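Local coordinates for virulence sensor protein BvgS (Bordetella pertussis, PDB 6ZJ8), which is a sensor histidine kinase of a two-component system that probably controls virulence, seen here through its PAS domain, which takes part in signal transduction, at residues 146-149 against 150-154; 47-50 against 51-55; 23-26 against 27-31. All blocks are in the same frame, centred on the assembly; numbering follows the deposited sequence.

Contact 1 of 3, residues 146-149 against 150-154; sequences RKLH and DLKES. Unlike the reference sequence in segment 150-154: Leu151 (reference Ala).
Asp150 N donates to Arg146 O at 3.0 Å, and with that bond the run 146-154 continues unbroken within helix 138-155. The same i to i+4 pattern links Lys152 N to Leu148 O, an almost straight bond with an N-H...O angle of 172°, and Glu153 N to His149 O at 3.0 Å. Leu151 N is held less firmly: it makes a weak bond to Lys147 O at 3.1 Å and a second weak one to Leu148 O, so its N-H is divided between an i-4 and an i-3 carbonyl. This is the C-terminal helix that leads out of the PAS sheet from strand 128-137; the centre of this contact lies about 30 Å from the centre of the chain, and no residue of it is buried. In sensor kinases such a helix commonly runs from the PAS core towards the kinase, and that is probably its role here.

The main side-chain pair is Arg146 with Asp150, one turn apart. Arg146 bends at chi2 and chi3, which brings its CD to 3.3 Å from Asp150 OD2 and lays the edge of the guanidinium towards that oxygen. The salt bridge itself is long, 3.7 Å from Arg146 NH1 to Asp150 OD2, and the guanidinium and carboxylate planes are turned 62° apart, so the two groups do not pair flat. Lys147 CG lies over one face of the guanidinium. Glu143, a turn earlier, adds weak, long ion pairs to both Arg146 and Lys147. On another side of the helix Leu148 CD1 comes within 4.5 Å of Lys152 CG, a loose contact of the leucine branch with the lysine stem. Leu151, where the reference sequence has alanine, rests its CB against the carbonyl oxygens of Lys147 and Leu148.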
loop_
_atom_site.group_PDB
_atom_site.type_symbol
_atom_site.label_atom_id
_atom_site.label_comp_id
_atom_site.label_asym_id
_atom_site.label_seq_id
_atom_site.Cartn_x
_atom_site.Cartn_y
_atom_site.Cartn_z
ATOM N N ARG A 146 12.556 -11.982 16.343
ATOM C CA ARG A 146 13.312 -11.540 17.510
ATOM C C ARG A 146 12.615 -11.950 18.803
ATOM O O ARG A 146 13.268 -12.398 19.753
ATOM C CB ARG A 146 13.506 -10.022 17.453
ATOM C CG ARG A 146 14.567 -9.472 18.404
ATOM C CD ARG A 146 13.966 -8.980 19.710
ATOM N NE ARG A 146 12.939 -7.961 19.500
ATOM C CZ ARG A 146 12.246 -7.385 20.478
ATOM N NH1 ARG A 146 12.469 -7.721 21.741
ATOM N NH2 ARG A 146 11.329 -6.471 20.192
ATOM N N LYS A 147 11.286 -11.820 18.853
ATOM C CA LYS A 147 10.556 -12.169 20.069
ATOM C C LYS A 147 10.577 -13.672 20.319
ATOM O O LYS A 147 10.654 -14.112 21.472
ATOM C CB LYS A 147 9.118 -11.656 19.982
ATOM C CG LYS A 147 9.015 -10.135 20.012
ATOM C CD LYS A 147 7.624 -9.632 19.654
ATOM C CE LYS A 147 7.623 -8.119 19.506
ATOM N NZ LYS A 147 8.022 -7.421 20.758
ATOM N N LEU A 148 10.512 -14.476 19.255
ATOM C CA LEU A 148 10.550 -15.924 19.433
ATOM C C LEU A 148 11.945 -16.389 19.833
ATOM O O LEU A 148 12.089 -17.274 20.684
ATOM C CB LEU A 148 10.090 -16.627 18.155
ATOM C CG LEU A 148 9.947 -18.150 18.226
ATOM C CD1 LEU A 148 8.986 -18.563 19.330
ATOM C CD2 LEU A 148 9.479 -18.705 16.890
ATOM N N HIS A 149 12.985 -15.804 19.234
ATOM C CA HIS A 149 14.348 -16.174 19.601
ATOM C C HIS A 149 14.649 -15.796 21.046
ATOM O O HIS A 149 15.249 -16.581 21.788
ATOM C CB HIS A 149 15.348 -15.512 18.652
ATOM C CG HIS A 149 15.236 -15.977 17.232
ATOM N ND1 HIS A 149 14.575 -17.133 16.874
ATOM C CD2 HIS A 149 15.704 -15.439 16.081
ATOM C CE1 HIS A 149 14.642 -17.287 15.563
ATOM N NE2 HIS A 149 15.322 -16.273 15.058
ATOM N N ASP A 150 14.241 -14.594 21.466
ATOM C CA ASP A 150 14.436 -14.194 22.854
ATOM C C ASP A 150 13.663 -15.093 23.809
ATOM O O ASP A 150 14.077 -15.280 24.958
ATOM C CB ASP A 150 14.009 -12.739 23.052
ATOM C CG ASP A 150 14.941 -11.761 22.373
ATOM O OD1 ASP A 150 15.915 -12.210 21.733
ATOM O OD2 ASP A 150 14.698 -10.540 22.478
ATOM N N LEU A 151 12.542 -15.654 23.354
ATOM C CA LEU A 151 11.737 -16.512 24.219
ATOM C C LEU A 151 12.427 -17.851 24.449
ATOM O O LEU A 151 12.698 -18.235 25.592
ATOM C CB LEU A 151 10.349 -16.708 23.610
ATOM C CG LEU A 151 9.363 -17.561 24.410
ATOM C CD1 LEU A 151 9.192 -17.040 25.827
ATOM C CD2 LEU A 151 8.024 -17.604 23.690
ATOM N N LYS A 152 12.731 -18.574 23.367
ATOM C CA LYS A 152 13.402 -19.863 23.508
ATOM C C LYS A 152 14.735 -19.713 24.229
ATOM O O LYS A 152 15.113 -20.569 25.036
ATOM C CB LYS A 152 13.610 -20.503 22.135
ATOM C CG LYS A 152 12.325 -20.751 21.356
ATOM C CD LYS A 152 12.600 -21.456 20.032
ATOM C CE LYS A 152 13.013 -22.909 20.240
ATOM N NZ LYS A 152 13.433 -23.563 18.971
ATOM N N GLU A 153 15.462 -18.628 23.951
ATOM C CA GLU A 153 16.720 -18.383 24.648
ATOM C C GLU A 153 16.492 -18.227 26.145
ATOM O O GLU A 153 17.251 -18.768 26.959
ATOM C CB GLU A 153 17.397 -17.138 24.075
ATOM C CG GLU A 153 18.857 -16.977 24.472
ATOM C CD GLU A 153 19.452 -15.669 23.985
ATOM O OE1 GLU A 153 18.757 -14.634 24.060
ATOM O OE2 GLU A 153 20.612 -15.677 23.522
ATOM N N SER A 154 15.444 -17.494 26.529
ATOM C CA SER A 154 15.129 -17.326 27.941
ATOM C C SER A 154 14.751 -18.642 28.607
ATOM O O SER A 154 14.873 -18.761 29.831
ATOM C CB SER A 154 13.991 -16.316 28.102
ATOM O OG SER A 154 13.640 -16.151 29.464
#

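Contact 2 of 3, residues 47-50 against 51-55; sequences LLCN and DAYLD
Asn50 accepts two hydrogen bonds at the start of the helix that follows strand 46-49. Asn50 OD1 accepts from Tyr53 N at 3.0 Å as the N-cap, although the donor stands well above the amide plane, 47° out of it. Asn50 O takes Leu54 N in the plane of its carbonyl, with an N-H...O angle of 167°. A chi1 near +60° sets CG between the backbone N and the carbonyl carbon, folding the amide back over the first helical turn, where Asn50 ND2 lies 3.7 Å from Ala52 CB. The cap has further ties: OD1 also accepts from Ile37 N, while ND2 donates to Thr33 OG1 and Asn35 O, fixing the rotation of the buried amide.

Apolar contacts come from Cys49. Its CB sits over one face of the Tyr53 ring, 4.1 Å from the centroid, a CH-pi contact; SG makes an oblique sulfur-aromatic contact with the same ring and packs 3.5 Å from Leu54 CD2. Tyr53 also meets the ring of Trp135, and Val64 touches both Cys49 and Leu54.

Leu47 and Leu48 both face Val39, a classic beta bulge in this edge strand. The axes of strand 47-49 and helix 51-55 lie 79° apart, the strand-to-helix step of the PAS fold, here with Asn50 as N-cap of helix 51-57.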
loop_
_atom_site.group_PDB
_atom_site.type_symbol
_atom_site.label_atom_id
_atom_site.label_comp_id
_atom_site.label_asym_id
_atom_site.label_seq_id
_atom_site.Cartn_x
_atom_site.Cartn_y
_atom_site.Cartn_z
ATOM N N LEU A 47 -8.010 4.033 -6.736
ATOM C CA LEU A 47 -9.187 3.243 -7.072
ATOM C C LEU A 47 -9.498 2.162 -6.050
ATOM O O LEU A 47 -10.672 1.844 -5.838
ATOM C CB LEU A 47 -9.001 2.580 -8.439
ATOM C CG LEU A 47 -8.601 3.521 -9.572
ATOM C CD1 LEU A 47 -8.474 2.745 -10.868
ATOM C CD2 LEU A 47 -9.607 4.649 -9.707
ATOM N N LEU A 48 -8.478 1.587 -5.421
ATOM C CA LEU A 48 -8.680 0.494 -4.486
ATOM C C LEU A 48 -7.574 0.522 -3.446
ATOM O O LEU A 48 -6.436 0.902 -3.734
ATOM C CB LEU A 48 -8.699 -0.859 -5.209
ATOM C CG LEU A 48 -8.900 -2.107 -4.349
ATOM C CD1 LEU A 48 -9.696 -3.149 -5.116
ATOM C CD2 LEU A 48 -7.568 -2.698 -3.905
ATOM N N CYS A 49 -7.930 0.122 -2.229
ATOM C CA CYS A 49 -6.958 -0.065 -1.161
ATOM C C CYS A 49 -7.582 -0.980 -0.120
ATOM O O CYS A 49 -8.736 -0.780 0.269
ATOM C CB CYS A 49 -6.541 1.273 -0.542
ATOM S SG CYS A 49 -7.886 2.437 -0.276
ATOM N N ASN A 50 -6.830 -1.989 0.310
ATOM C CA ASN A 50 -7.351 -2.947 1.269
ATOM C C ASN A 50 -7.259 -2.379 2.684
ATOM O O ASN A 50 -6.769 -1.269 2.908
ATOM C CB ASN A 50 -6.611 -4.276 1.139
ATOM C CG ASN A 50 -5.138 -4.168 1.486
ATOM O OD1 ASN A 50 -4.585 -3.072 1.601
ATOM N ND2 ASN A 50 -4.488 -5.316 1.637
ATOM N N ASP A 51 -7.750 -3.154 3.655
ATOM C CA ASP A 51 -7.767 -2.684 5.036
ATOM C C ASP A 51 -6.366 -2.610 5.629
ATOM O O ASP A 51 -6.128 -1.818 6.546
ATOM C CB ASP A 51 -8.646 -3.596 5.886
ATOM C CG ASP A 51 -10.107 -3.515 5.508
ATOM O OD1 ASP A 51 -10.475 -2.616 4.719
ATOM O OD2 ASP A 51 -10.888 -4.351 6.002
ATOM N N ALA A 52 -5.433 -3.427 5.135
ATOM C CA ALA A 52 -4.050 -3.304 5.582
ATOM C C ALA A 52 -3.497 -1.932 5.229
ATOM O O ALA A 52 -2.782 -1.313 6.026
ATOM C CB ALA A 52 -3.195 -4.406 4.959
ATOM N N TYR A 53 -3.827 -1.439 4.034
ATOM C CA TYR A 53 -3.475 -0.077 3.652
ATOM C C TYR A 53 -4.146 0.932 4.578
ATOM O O TYR A 53 -3.477 1.746 5.228
ATOM C CB TYR A 53 -3.887 0.159 2.196
ATOM C CG TYR A 53 -3.452 1.487 1.629
ATOM C CD1 TYR A 53 -4.082 2.664 2.001
ATOM C CD2 TYR A 53 -2.419 1.562 0.706
ATOM C CE1 TYR A 53 -3.685 3.879 1.485
ATOM C CE2 TYR A 53 -2.017 2.772 0.182
ATOM C CZ TYR A 53 -2.652 3.927 0.574
ATOM O OH TYR A 53 -2.255 5.134 0.051
ATOM N N LEU A 54 -5.477 0.880 4.658
ATOM C CA LEU A 54 -6.226 1.900 5.386
ATOM C C LEU A 54 -5.879 1.905 6.869
ATOM O O LEU A 54 -5.753 2.973 7.479
ATOM C CB LEU A 54 -7.725 1.674 5.191
ATOM C CG LEU A 54 -8.210 1.743 3.742
ATOM C CD1 LEU A 54 -9.669 1.330 3.635
ATOM C CD2 LEU A 54 -7.999 3.150 3.191
ATOM N N ASP A 55 -5.727 0.724 7.473
ATOM C CA ASP A 55 -5.505 0.654 8.914
ATOM C C ASP A 55 -4.094 1.074 9.309
ATOM O O ASP A 55 -3.875 1.445 10.466
ATOM C CB ASP A 55 -5.792 -0.759 9.422
ATOM C CG ASP A 55 -7.278 -1.072 9.477
ATOM O OD1 ASP A 55 -8.092 -0.186 9.140
ATOM O OD2 ASP A 55 -7.634 -2.205 9.863
#

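Contact 3 of 3, residues 23-26 against 27-31; sequences LEFM and RVLID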
loop_
_atom_site.group_PDB
_atom_site.type_symbol
_atom_site.label_atom_id
_atom_site.label_comp_id
_atom_site.label_asym_id
_atom_site.label_seq_id
_atom_site.Cartn_x
_atom_site.Cartn_y
_atom_site.Cartn_z
ATOM N N LEU A 23 -18.051 -10.232 -5.647
ATOM C CA LEU A 23 -18.198 -9.611 -4.335
ATOM C C LEU A 23 -17.416 -10.381 -3.279
ATOM O O LEU A 23 -16.695 -9.790 -2.466
ATOM C CB LEU A 23 -19.680 -9.537 -3.966
ATOM C CG LEU A 23 -20.056 -8.668 -2.767
ATOM C CD1 LEU A 23 -19.753 -7.204 -3.048
ATOM C CD2 LEU A 23 -21.527 -8.851 -2.409
ATOM N N GLU A 24 -17.549 -11.710 -3.276
ATOM C CA GLU A 24 -16.758 -12.531 -2.367
ATOM C C GLU A 24 -15.270 -12.327 -2.611
ATOM O O GLU A 24 -14.477 -12.269 -1.664
ATOM C CB GLU A 24 -17.141 -14.003 -2.532
ATOM C CG GLU A 24 -18.578 -14.305 -2.130
ATOM C CD GLU A 24 -19.082 -15.629 -2.669
ATOM O OE1 GLU A 24 -18.291 -16.369 -3.291
ATOM O OE2 GLU A 24 -20.278 -15.929 -2.472
ATOM N N PHE A 25 -14.874 -12.201 -3.879
ATOM C CA PHE A 25 -13.476 -11.936 -4.196
ATOM C C PHE A 25 -13.034 -10.589 -3.639
ATOM O O PHE A 25 -11.934 -10.468 -3.086
ATOM C CB PHE A 25 -13.273 -11.989 -5.710
ATOM C CG PHE A 25 -11.969 -11.408 -6.168
ATOM C CD1 PHE A 25 -10.789 -12.115 -6.016
ATOM C CD2 PHE A 25 -11.924 -10.154 -6.755
ATOM C CE1 PHE A 25 -9.587 -11.581 -6.438
ATOM C CE2 PHE A 25 -10.725 -9.616 -7.180
ATOM C CZ PHE A 25 -9.555 -10.330 -7.021
ATOM N N MET A 26 -13.878 -9.564 -3.770
ATOM C CA MET A 26 -13.526 -8.254 -3.232
ATOM C C MET A 26 -13.491 -8.275 -1.709
ATOM O O MET A 26 -12.646 -7.615 -1.095
ATOM C CB MET A 26 -14.514 -7.203 -3.732
ATOM C CG MET A 26 -14.504 -7.011 -5.242
ATOM S SD MET A 26 -12.938 -6.367 -5.861
ATOM C CE MET A 26 -12.893 -4.778 -5.045
ATOM N N ARG A 27 -14.404 -9.020 -1.083
ATOM C CA ARG A 27 -14.369 -9.162 0.369
ATOM C C ARG A 27 -13.017 -9.692 0.831
ATOM O O ARG A 27 -12.439 -9.184 1.797
ATOM C CB ARG A 27 -15.499 -10.086 0.825
ATOM C CG ARG A 27 -15.606 -10.279 2.334
ATOM C CD ARG A 27 -16.047 -9.014 3.048
ATOM N NE ARG A 27 -17.423 -8.644 2.726
ATOM C CZ ARG A 27 -17.998 -7.510 3.114
ATOM N NH1 ARG A 27 -17.312 -6.631 3.832
ATOM N NH2 ARG A 27 -19.253 -7.249 2.779
ATOM N N VAL A 28 -12.489 -10.705 0.143
ATOM C CA VAL A 28 -11.184 -11.244 0.511
ATOM C C VAL A 28 -10.081 -10.252 0.169
ATOM O O VAL A 28 -9.150 -10.037 0.957
ATOM C CB VAL A 28 -10.955 -12.599 -0.184
ATOM C CG1 VAL A 28 -9.578 -13.141 0.154
ATOM C CG2 VAL A 28 -12.033 -13.587 0.217
ATOM N N LEU A 29 -10.165 -9.628 -1.008
ATOM C CA LEU A 29 -9.089 -8.752 -1.458
ATOM C C LEU A 29 -8.931 -7.545 -0.543
ATOM O O LEU A 29 -7.809 -7.093 -0.286
ATOM C CB LEU A 29 -9.352 -8.301 -2.894
ATOM C CG LEU A 29 -8.464 -7.168 -3.412
ATOM C CD1 LEU A 29 -6.994 -7.542 -3.288
ATOM C CD2 LEU A 29 -8.815 -6.842 -4.851
ATOM N N ILE A 30 -10.037 -7.012 -0.039
ATOM C CA ILE A 30 -10.027 -5.774 0.730
ATOM C C ILE A 30 -10.043 -6.039 2.229
ATOM O O ILE A 30 -9.278 -5.434 2.979
ATOM C CB ILE A 30 -11.213 -4.880 0.299
ATOM C CG1 ILE A 30 -10.945 -4.321 -1.101
ATOM C CG2 ILE A 30 -11.436 -3.766 1.307
ATOM C CD1 ILE A 30 -12.155 -3.734 -1.769
ATOM N N ASP A 31 -10.904 -6.944 2.687
ATOM C CA ASP A 31 -11.011 -7.253 4.106
ATOM C C ASP A 31 -10.137 -8.423 4.534
ATOM O O ASP A 31 -10.099 -8.737 5.728
ATOM C CB ASP A 31 -12.464 -7.570 4.482
ATOM C CG ASP A 31 -13.343 -6.340 4.533
ATOM O OD1 ASP A 31 -12.804 -5.218 4.620
ATOM O OD2 ASP A 31 -14.584 -6.501 4.500
#
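Arg27 N donates to Leu23 O at 2.8 Å, with an N-H...O angle of 160°, the shortest hydrogen bond between 23-26 and 27-31. The next three residues repeat the pattern: Val28 N to Glu24 O, Leu29 N to Phe25 O and Ile30 N to Met26 O, the last at 2.9 Å. These are the last turns of helix 17-31, the N-terminal helix leading into the first strand of the PAS sheet. Within 27-31, Arg27 NH1 gives Asp31 OD2 a hydrogen bond of 2.8 Å that is also a salt bridge, one turn along the helix. The carboxylate oxygen is met at the edge of the guanidinium, only 7° out of its plane, and nearly along its own C-O axis. Bends at chi2 and chi3, both near +70°, curl the arginine chain forward to the aspartate.

Apolar side chains pack along the helix. Met26, bent at chi2 and chi3, carries its CE to 3.5 Å from Ile30 CD1, the two chains crossing obliquely. Met26 SD lies 4.3 Å from Leu29 CD2. That same methyl is approached by Phe25, which runs alongside Leu29 pointing the same way, with Phe25 CE2 at 4.1 Å from Leu29 CD2; the methyl meets the ring obliquely. Leu48 of strand 46-49 touches both Met26 and Leu29, while Leu29 O accepts from Thr33 OG1 just beyond the helix.

In the fold
Contact 2 is the buried one, a strand-to-helix corner whose centre is about 7 Å from the centre of the chain; contacts 1 and 3 are surface turns within single helices near the two ends of the modelled chain. Contacts 2 and 3 touch: Asp51 N probably donates to Ile30 O at 2.8 Å, joining the end of helix 17-31 to the start of helix 51-57, and Asn50 CB packs on Leu29 O. Contact 1 stands apart, its nearest atoms about 17 Å from contact 2 and 22 Å from contact 3. Chemistry follows place: a capping amide and a sulfur-aromatic cluster inside, against one-turn arginine-aspartate pairs outside, close in contact 3 and long in contact 1.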